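PDB 1X9G: putative MAR1, which is of unknown function but, as a member of the isochorismatase superfamily, may be a hydrolase, possibly a ribonuclease. Local coordinates for residues V26-A31 with E37-C42; V64-H67 with G73-V76; E116-I121 with K147-A152. One frame throughout, in Å; residues are numbered along the deposited sequence.

Contact 1: residues V26-A31 with E37-C42; sequences VDLQEA and ENFANC
Leu28 and Gln29 meet Phe39 and Cys42 inside a beta-alpha-beta crossover. Strand 21-26 gives way to the loop that holds Leu28, the chain then returns along helix 39-55, and strand 60-67 follows beside strand 21-26 in the parallel sheet. The contact therefore packs the loop beyond the C-terminal end of the first strand against the opening turn of the crossover helix.

The apolar part centres on the isobutyl group of Leu28. Its CG lies beside the backbone N and opposite the carbonyl carbon (chi1 -67°), which sends the two methyl groups into the helix. CD2 is wedged between two helix residues one turn apart, meeting Cys42 CB at 3.7 Å and Phe39 CE1 at 3.9 Å. The side chains of Leu28 and Phe39 run past one another in opposite directions, and the methyl comes to the ring obliquely.

Phe39 also packs against backbone. Swung away from its own backbone N (chi1 -173°), its ring extends toward the loop and brings CZ within 3.7 Å of Gln29 O, again at an oblique approach. This is van der Waals packing against a peptide, and no hydrogen bond crosses between the two segments.

The hydrogen bonds lie within each segment or run to residues beyond the contact. Leu28 is the centre of an inverse gamma turn, closed by a weak bond from Gln29 N to Asp27 O. On the helix side, Cys42 N donates to Asn38 O at 3.1 Å; Asn38 occupies the N-cap position without a side-chain capping bond, and Asn38 ND2 donates to Leu142 O instead. Asp27, the first residue of the turn, forms a salt bridge with Lys90. The second methyl of Leu28, CD1, lies 3.8 Å from Cys42 O.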
loop_
_atom_site.group_PDB
_atom_site.type_symbol
_atom_site.label_atom_id
_atom_site.label_comp_id
_atom_site.label_asym_id
_atom_site.label_seq_id
_atom_site.Cartn_x
_atom_site.Cartn_y
_atom_site.Cartn_z
ATOM N N VAL A 26 9.223 -20.229 -12.878
ATOM C CA VAL A 26 9.804 -19.320 -13.867
ATOM C C VAL A 26 11.297 -19.009 -13.728
ATOM O O VAL A 26 11.707 -18.461 -12.736
ATOM C CB VAL A 26 8.868 -18.103 -14.284
ATOM C CG1 VAL A 26 7.743 -17.898 -13.357
ATOM C CG2 VAL A 26 9.642 -16.821 -14.596
ATOM N N ASP A 27 12.081 -19.451 -14.730
ATOM C CA ASP A 27 13.517 -19.115 -14.907
ATOM C C ASP A 27 14.499 -19.391 -13.745
ATOM O O ASP A 27 15.524 -18.729 -13.606
ATOM C CB ASP A 27 13.673 -17.687 -15.435
ATOM C CG ASP A 27 12.897 -17.447 -16.720
ATOM O OD1 ASP A 27 12.859 -16.257 -17.152
ATOM O OD2 ASP A 27 12.344 -18.415 -17.312
ATOM N N LEU A 28 14.223 -20.409 -12.942
ATOM C CA LEU A 28 15.143 -20.777 -11.866
ATOM C C LEU A 28 16.434 -21.514 -12.375
ATOM O O LEU A 28 16.639 -22.712 -12.185
ATOM C CB LEU A 28 14.370 -21.535 -10.771
ATOM C CG LEU A 28 13.325 -20.715 -9.984
ATOM C CD1 LEU A 28 12.476 -21.582 -9.068
ATOM C CD2 LEU A 28 13.919 -19.507 -9.194
ATOM N N GLN A 29 17.324 -20.766 -13.011
ATOM C CA GLN A 29 18.458 -21.341 -13.741
ATOM C C GLN A 29 19.802 -20.976 -13.103
ATOM O O GLN A 29 19.871 -20.147 -12.179
ATOM C CB GLN A 29 18.406 -20.889 -15.207
ATOM C CG GLN A 29 16.980 -20.744 -15.677
ATOM C CD GLN A 29 16.838 -20.220 -17.058
ATOM O OE1 GLN A 29 15.783 -19.700 -17.421
ATOM N NE2 GLN A 29 17.886 -20.369 -17.870
ATOM N N GLU A 30 20.869 -21.571 -13.644
ATOM C CA GLU A 30 22.174 -21.587 -13.010
ATOM C C GLU A 30 22.848 -20.223 -12.931
ATOM O O GLU A 30 23.449 -19.905 -11.913
ATOM C CB GLU A 30 23.069 -22.655 -13.665
ATOM C CG GLU A 30 24.442 -22.902 -12.983
ATOM C CD GLU A 30 24.331 -23.307 -11.504
ATOM O OE1 GLU A 30 23.701 -22.563 -10.695
ATOM O OE2 GLU A 30 24.890 -24.378 -11.162
ATOM N N ALA A 31 22.729 -19.407 -13.974
ATOM C CA ALA A 31 23.339 -18.075 -13.966
ATOM C C ALA A 31 22.943 -17.268 -12.724
ATOM O O ALA A 31 23.758 -16.504 -12.174
ATOM C CB ALA A 31 22.957 -17.317 -15.219
ATOM N N GLU A 37 19.635 -13.305 -3.410
ATOM C CA GLU A 37 19.765 -13.679 -2.020
ATOM C C GLU A 37 18.831 -14.838 -1.645
ATOM O O GLU A 37 19.291 -15.872 -1.143
ATOM C CB GLU A 37 19.528 -12.437 -1.160
ATOM C CG GLU A 37 19.546 -12.671 0.336
ATOM C CD GLU A 37 20.113 -11.487 1.107
ATOM O OE1 GLU A 37 19.615 -11.255 2.224
ATOM O OE2 GLU A 37 21.041 -10.796 0.592
ATOM N N ASN A 38 17.541 -14.701 -1.923
ATOM C CA ASN A 38 16.628 -15.784 -1.559
ATOM C C ASN A 38 16.396 -16.850 -2.651
ATOM O O ASN A 38 15.323 -17.501 -2.690
ATOM C CB ASN A 38 15.285 -15.246 -0.989
ATOM C CG ASN A 38 14.373 -14.833 -2.052
ATOM O OD1 ASN A 38 14.845 -14.232 -3.025
ATOM N ND2 ASN A 38 13.069 -15.189 -1.944
ATOM N N PHE A 39 17.397 -17.059 -3.497
ATOM C CA PHE A 39 17.255 -18.032 -4.591
ATOM C C PHE A 39 16.845 -19.393 -4.072
ATOM O O PHE A 39 16.121 -20.128 -4.735
ATOM C CB PHE A 39 18.547 -18.194 -5.395
ATOM C CG PHE A 39 18.391 -19.054 -6.627
ATOM C CD1 PHE A 39 17.958 -18.505 -7.822
ATOM C CD2 PHE A 39 18.666 -20.418 -6.584
ATOM C CE1 PHE A 39 17.814 -19.303 -8.978
ATOM C CE2 PHE A 39 18.536 -21.229 -7.747
ATOM C CZ PHE A 39 18.111 -20.669 -8.936
ATOM N N ALA A 40 17.337 -19.706 -2.882
ATOM C CA ALA A 40 17.128 -20.993 -2.289
ATOM C C ALA A 40 15.710 -21.147 -1.782
ATOM O O ALA A 40 15.101 -22.207 -1.976
ATOM C CB ALA A 40 18.190 -21.276 -1.184
ATOM N N ASN A 41 15.149 -20.081 -1.206
ATOM C CA ASN A 41 13.722 -20.120 -0.885
ATOM C C ASN A 41 12.831 -20.285 -2.119
ATOM O O ASN A 41 11.800 -20.971 -2.056
ATOM C CB ASN A 41 13.314 -18.940 -0.039
ATOM C CG ASN A 41 13.600 -19.145 1.439
ATOM O OD1 ASN A 41 14.438 -19.962 1.824
ATOM N ND2 ASN A 41 12.917 -18.391 2.273
ATOM N N CYS A 42 13.222 -19.676 -3.240
ATOM C CA CYS A 42 12.522 -19.908 -4.504
ATOM C C CYS A 42 12.533 -21.386 -4.904
ATOM O O CYS A 42 11.530 -21.916 -5.397
ATOM C CB CYS A 42 13.140 -19.087 -5.625
ATOM S SG CYS A 42 12.990 -17.347 -5.374
#

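Contact 2: residues V64-H67 with G73-V76; sequences VTEH and GRIV
Glu66, on strand 60-67, reaches across to the backbone of Ile75 with its carboxylate. Ile75 N donates to Glu66 OE2 at 2.8 Å, and the hydrogen bond is bent, with 137° at the hydrogen. The nitrogen approaches on the syn side of the carboxylate but 33° out of its plane. The same oxygen is pressed close to the isoleucine side chain, 3.2 Å from Ile75 CB and 3.3 Å from Ile75 CG2. The two side chains cross at about a right angle, and the acid end abuts the branch point.

Next to this bond, Arg74 lays its aliphatic CG 3.6 Å from Glu66 OE2. The guanidinium plane is turned steeply against the carboxylate, and Arg74 NE remains 4.9 Å from Glu66 OE1, too far for a salt bridge. An apolar pairing completes the first shell two residues back along the strand, where Val64 CG1 touches Ile75 CD1 at 3.9 Å. Ile75 CG1 lies anti to its backbone N (chi1 -160°), which carries CD1 toward the valine.

Farther out, the sheet positions the acid. Glu66 makes backbone hydrogen bonds with Ile88 and Lys90 of the neighbouring strand 86-90, while its side chain rests on Leu87 and Glu89. Val64 likewise bonds through its backbone to Ile88 and packs on Leu81. Gln29 also touches the Glu66 side chain, and its OE1 accepts from His67 N, the next residue of the strand.

The contact thus fastens the loop after strand 60-67 to the strand itself by one side-chain-to-backbone bond and an apolar patch. The amide N-H, and probably the field of the nearby Arg74, would be expected to stabilise the carboxylate in its ionised form.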
loop_
_atom_site.group_PDB
_atom_site.type_symbol
_atom_site.label_atom_id
_atom_site.label_comp_id
_atom_site.label_asym_id
_atom_site.label_seq_id
_atom_site.Cartn_x
_atom_site.Cartn_y
_atom_site.Cartn_z
ATOM N N VAL A 64 7.652 -25.417 -16.401
ATOM C CA VAL A 64 8.974 -24.886 -16.136
ATOM C C VAL A 64 9.319 -24.172 -17.417
ATOM O O VAL A 64 9.236 -24.759 -18.492
ATOM C CB VAL A 64 9.997 -26.033 -15.927
ATOM C CG1 VAL A 64 11.406 -25.519 -15.748
ATOM C CG2 VAL A 64 9.577 -26.940 -14.745
ATOM N N THR A 65 9.663 -22.893 -17.321
ATOM C CA THR A 65 10.276 -22.208 -18.463
ATOM C C THR A 65 11.757 -22.026 -18.143
ATOM O O THR A 65 12.121 -21.732 -16.986
ATOM C CB THR A 65 9.649 -20.824 -18.742
ATOM O OG1 THR A 65 9.962 -19.969 -17.653
ATOM C CG2 THR A 65 8.166 -20.898 -18.856
ATOM N N GLU A 66 12.612 -22.227 -19.154
ATOM C CA GLU A 66 14.009 -21.830 -19.055
ATOM C C GLU A 66 14.210 -20.783 -20.118
ATOM O O GLU A 66 13.822 -20.975 -21.274
ATOM C CB GLU A 66 14.996 -22.962 -19.330
ATOM C CG GLU A 66 14.570 -24.384 -19.018
ATOM C CD GLU A 66 15.754 -25.331 -18.987
ATOM O OE1 GLU A 66 16.318 -25.641 -20.066
ATOM O OE2 GLU A 66 16.136 -25.752 -17.877
ATOM N N HIS A 67 14.854 -19.698 -19.715
ATOM C CA HIS A 67 15.097 -18.543 -20.550
ATOM C C HIS A 67 16.517 -18.601 -21.074
ATOM O O HIS A 67 17.448 -18.775 -20.293
ATOM C CB HIS A 67 14.962 -17.287 -19.693
ATOM C CG HIS A 67 15.054 -16.026 -20.471
ATOM N ND1 HIS A 67 13.963 -15.469 -21.104
ATOM C CD2 HIS A 67 16.109 -15.222 -20.740
ATOM C CE1 HIS A 67 14.338 -14.358 -21.710
ATOM N NE2 HIS A 67 15.637 -14.193 -21.515
ATOM N N GLY A 73 22.566 -21.068 -18.535
ATOM C CA GLY A 73 21.648 -21.635 -17.564
ATOM C C GLY A 73 20.675 -22.733 -17.947
ATOM O O GLY A 73 19.769 -22.521 -18.748
ATOM N N ARG A 74 20.835 -23.893 -17.309
ATOM C CA ARG A 74 19.781 -24.903 -17.229
ATOM C C ARG A 74 19.131 -24.888 -15.839
ATOM O O ARG A 74 19.736 -24.388 -14.891
ATOM C CB ARG A 74 20.369 -26.281 -17.509
ATOM C CG ARG A 74 19.440 -27.226 -18.205
ATOM C CD ARG A 74 20.099 -27.887 -19.410
ATOM N NE ARG A 74 19.604 -29.247 -19.475
ATOM C CZ ARG A 74 19.633 -30.046 -20.542
ATOM N NH1 ARG A 74 20.114 -29.637 -21.708
ATOM N NH2 ARG A 74 19.163 -31.288 -20.451
ATOM N N ILE A 75 17.919 -25.455 -15.720
ATOM C CA ILE A 75 17.099 -25.344 -14.503
ATOM C C ILE A 75 17.662 -26.078 -13.288
ATOM O O ILE A 75 17.393 -27.254 -13.082
ATOM C CB ILE A 75 15.555 -25.674 -14.751
ATOM C CG1 ILE A 75 14.668 -25.087 -13.631
ATOM C CG2 ILE A 75 15.305 -27.166 -15.001
ATOM C CD1 ILE A 75 13.820 -26.068 -12.754
ATOM N N VAL A 76 18.442 -25.353 -12.485
ATOM C CA VAL A 76 19.042 -25.856 -11.232
ATOM C C VAL A 76 18.526 -27.248 -10.756
ATOM O O VAL A 76 17.308 -27.432 -10.547
ATOM C CB VAL A 76 18.963 -24.774 -10.117
ATOM C CG1 VAL A 76 19.072 -25.387 -8.710
ATOM C CG2 VAL A 76 20.028 -23.689 -10.366
#

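Contact 3: residues E116-I121 with K147-A152; sequences EGHACI and KTDFKA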
loop_
_atom_site.group_PDB
_atom_site.type_symbol
_atom_site.label_atom_id
_atom_site.label_comp_id
_atom_site.label_asym_id
_atom_site.label_seq_id
_atom_site.Cartn_x
_atom_site.Cartn_y
_atom_site.Cartn_z
ATOM N N GLU A 116 12.822 -13.173 -12.463
ATOM C CA GLU A 116 12.935 -12.083 -11.479
ATOM C C GLU A 116 11.642 -11.313 -11.347
ATOM O O GLU A 116 10.986 -11.021 -12.357
ATOM C CB GLU A 116 14.034 -11.113 -11.900
ATOM C CG GLU A 116 15.380 -11.751 -12.175
ATOM C CD GLU A 116 16.567 -10.837 -11.868
ATOM O OE1 GLU A 116 17.555 -10.930 -12.628
ATOM O OE2 GLU A 116 16.532 -10.032 -10.891
ATOM N N GLY A 117 11.326 -10.924 -10.101
ATOM C CA GLY A 117 10.077 -10.220 -9.732
ATOM C C GLY A 117 9.670 -9.080 -10.654
ATOM O O GLY A 117 8.495 -8.938 -11.020
ATOM N N HIS A 118 10.665 -8.284 -11.053
ATOM C CA HIS A 118 10.441 -7.073 -11.838
ATOM C C HIS A 118 10.609 -7.253 -13.345
ATOM O O HIS A 118 10.458 -6.275 -14.099
ATOM C CB HIS A 118 11.394 -5.988 -11.363
ATOM C CG HIS A 118 12.828 -6.330 -11.587
ATOM N ND1 HIS A 118 13.484 -7.298 -10.848
ATOM C CD2 HIS A 118 13.719 -5.879 -12.500
ATOM C CE1 HIS A 118 14.737 -7.391 -11.270
ATOM N NE2 HIS A 118 14.907 -6.529 -12.262
ATOM N N ALA A 119 10.905 -8.486 -13.779
ATOM C CA ALA A 119 11.306 -8.721 -15.149
ATOM C C ALA A 119 10.408 -9.776 -15.760
ATOM O O ALA A 119 9.261 -9.474 -16.085
ATOM C CB ALA A 119 12.820 -9.089 -15.202
ATOM N N CYS A 120 10.867 -11.028 -15.863
ATOM C CA CYS A 120 10.044 -12.082 -16.399
ATOM C C CYS A 120 8.745 -12.247 -15.619
ATOM O O CYS A 120 7.673 -12.395 -16.253
ATOM C CB CYS A 120 10.822 -13.417 -16.451
ATOM S SG CYS A 120 12.497 -13.369 -17.312
ATOM N N ILE A 121 8.825 -12.229 -14.266
ATOM C CA ILE A 121 7.626 -12.481 -13.389
ATOM C C ILE A 121 6.576 -11.427 -13.671
ATOM O O ILE A 121 5.460 -11.726 -14.038
ATOM C CB ILE A 121 7.944 -12.472 -11.833
ATOM C CG1 ILE A 121 8.869 -13.632 -11.391
ATOM C CG2 ILE A 121 6.669 -12.457 -11.006
ATOM C CD1 ILE A 121 8.276 -15.029 -11.438
ATOM N N LYS A 147 16.956 -5.361 -4.180
ATOM C CA LYS A 147 15.759 -4.975 -3.386
ATOM C C LYS A 147 14.849 -3.981 -4.076
ATOM O O LYS A 147 13.639 -4.225 -4.167
ATOM C CB LYS A 147 16.156 -4.379 -2.040
ATOM C CG LYS A 147 16.738 -5.384 -1.065
ATOM C CD LYS A 147 17.246 -4.714 0.268
ATOM C CE LYS A 147 17.404 -5.786 1.459
ATOM N NZ LYS A 147 18.701 -6.552 1.467
ATOM N N THR A 148 15.435 -2.891 -4.581
ATOM C CA THR A 148 14.684 -1.759 -5.118
ATOM C C THR A 148 13.829 -2.187 -6.303
ATOM O O THR A 148 12.677 -1.810 -6.414
ATOM C CB THR A 148 15.620 -0.545 -5.441
ATOM O OG1 THR A 148 16.337 -0.167 -4.266
ATOM C CG2 THR A 148 14.848 0.688 -5.919
ATOM N N ASP A 149 14.387 -3.001 -7.171
ATOM C CA ASP A 149 13.648 -3.524 -8.302
ATOM C C ASP A 149 12.522 -4.445 -7.831
ATOM O O ASP A 149 11.422 -4.377 -8.338
ATOM C CB ASP A 149 14.581 -4.285 -9.258
ATOM C CG ASP A 149 15.685 -3.391 -9.903
ATOM O OD1 ASP A 149 15.378 -2.360 -10.501
ATOM O OD2 ASP A 149 16.862 -3.772 -9.862
ATOM N N PHE A 150 12.816 -5.310 -6.872
ATOM C CA PHE A 150 11.838 -6.290 -6.359
ATOM C C PHE A 150 10.687 -5.581 -5.707
ATOM O O PHE A 150 9.536 -5.711 -6.147
ATOM C CB PHE A 150 12.513 -7.228 -5.351
ATOM C CG PHE A 150 11.661 -8.354 -4.916
ATOM C CD1 PHE A 150 11.046 -8.341 -3.641
ATOM C CD2 PHE A 150 11.474 -9.441 -5.737
ATOM C CE1 PHE A 150 10.255 -9.375 -3.220
ATOM C CE2 PHE A 150 10.684 -10.498 -5.314
ATOM C CZ PHE A 150 10.060 -10.460 -4.053
ATOM N N LYS A 151 11.021 -4.788 -4.685
ATOM C CA LYS A 151 10.054 -4.114 -3.837
ATOM C C LYS A 151 9.060 -3.280 -4.642
ATOM O O LYS A 151 7.884 -3.253 -4.326
ATOM C CB LYS A 151 10.777 -3.250 -2.785
ATOM C CG LYS A 151 11.387 -4.074 -1.619
ATOM C CD LYS A 151 11.785 -3.249 -0.360
ATOM C CE LYS A 151 10.493 -2.675 0.376
ATOM N NZ LYS A 151 10.719 -1.543 1.421
ATOM N N ALA A 152 9.535 -2.620 -5.692
ATOM C CA ALA A 152 8.711 -1.820 -6.608
ATOM C C ALA A 152 7.781 -2.676 -7.489
ATOM O O ALA A 152 6.587 -2.404 -7.606
ATOM C CB ALA A 152 9.626 -0.917 -7.475
#
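Gly117 and His118, at the wide pi-type turn that opens helix 117-130, pack against Asp149 and Phe150 of helix 147-158. A cis peptide bond precedes Glu116, consistent with the cis peptide known at the matching turn in relatives of the isochorismatase superfamily. Glu116 O accepts twice, from Ala119 N, three residues on, at 2.9 Å and from Ile121 N, five residues on and so the pi-type bond, at 3.1 Å; the two donors approach from opposite faces of its plane.

The imidazole of His118 makes the main side-chain contact. Its CG sits between the backbone N and the carbonyl carbon (chi1 64°), which stands the ring alongside the second helix. Asp149 CB lies over the centre of one ring face, 3.5 Å from the centroid and almost on the normal, in a CH-pi contact. The carboxylate continues as a stacked plate, tilted by 19° to the ring. On the opposite face, Ala119 CB stands 4.3 Å above the plane, offset toward the rim. His118 ND1 bonds to Ser144 OG and NE2 to Glu170 OE2 of the second subunit, so both ring nitrogens are bonded, which fixes the rotation of the ring; Asp149 OD1 bonds to Thr168 OG1 of that same subunit.

Backbone also takes part. His118 CB comes within 3.4 Å of Asp149 O, and Gly117 CA touches Phe150 CD2 at 4.3 Å, an oblique contact at a place where the absence of a CB on Gly117 lets the ring come close.

The short helical segments run 64° apart, their axes 8.9 Å from each other at closest approach. They follow the adjacent parallel strands 109-115 and 134-143; Ile121 and Phe150 both rest on Leu142 of the latter, and Ile121 also reaches Val26 of strand 21-26.

The contacts cluster around the strand ends of the parallel sheet. Contacts 1 and 2 have centres 10 Å apart and are joined directly: Asp27 OD2 lies 2.9 Å from Thr65 OG1, a probable hydrogen bond, and the Gln29 amide spans His67 N and, weakly, Gly73 O. Contact 3 is centred 13 Å from contact 1, which it meets where Val26 CG1 packs on Ile121 CD1 at 3.5 Å and Cys120 adjoins Asp27. Contacts 2 and 3 do not touch; their nearest atoms are about 5 Å apart. Asp27, Lys90 and Cys120 gather here much as in the Asp-Lys-Cys triad of cysteine hydrolases in this superfamily, consistent with a similar active site.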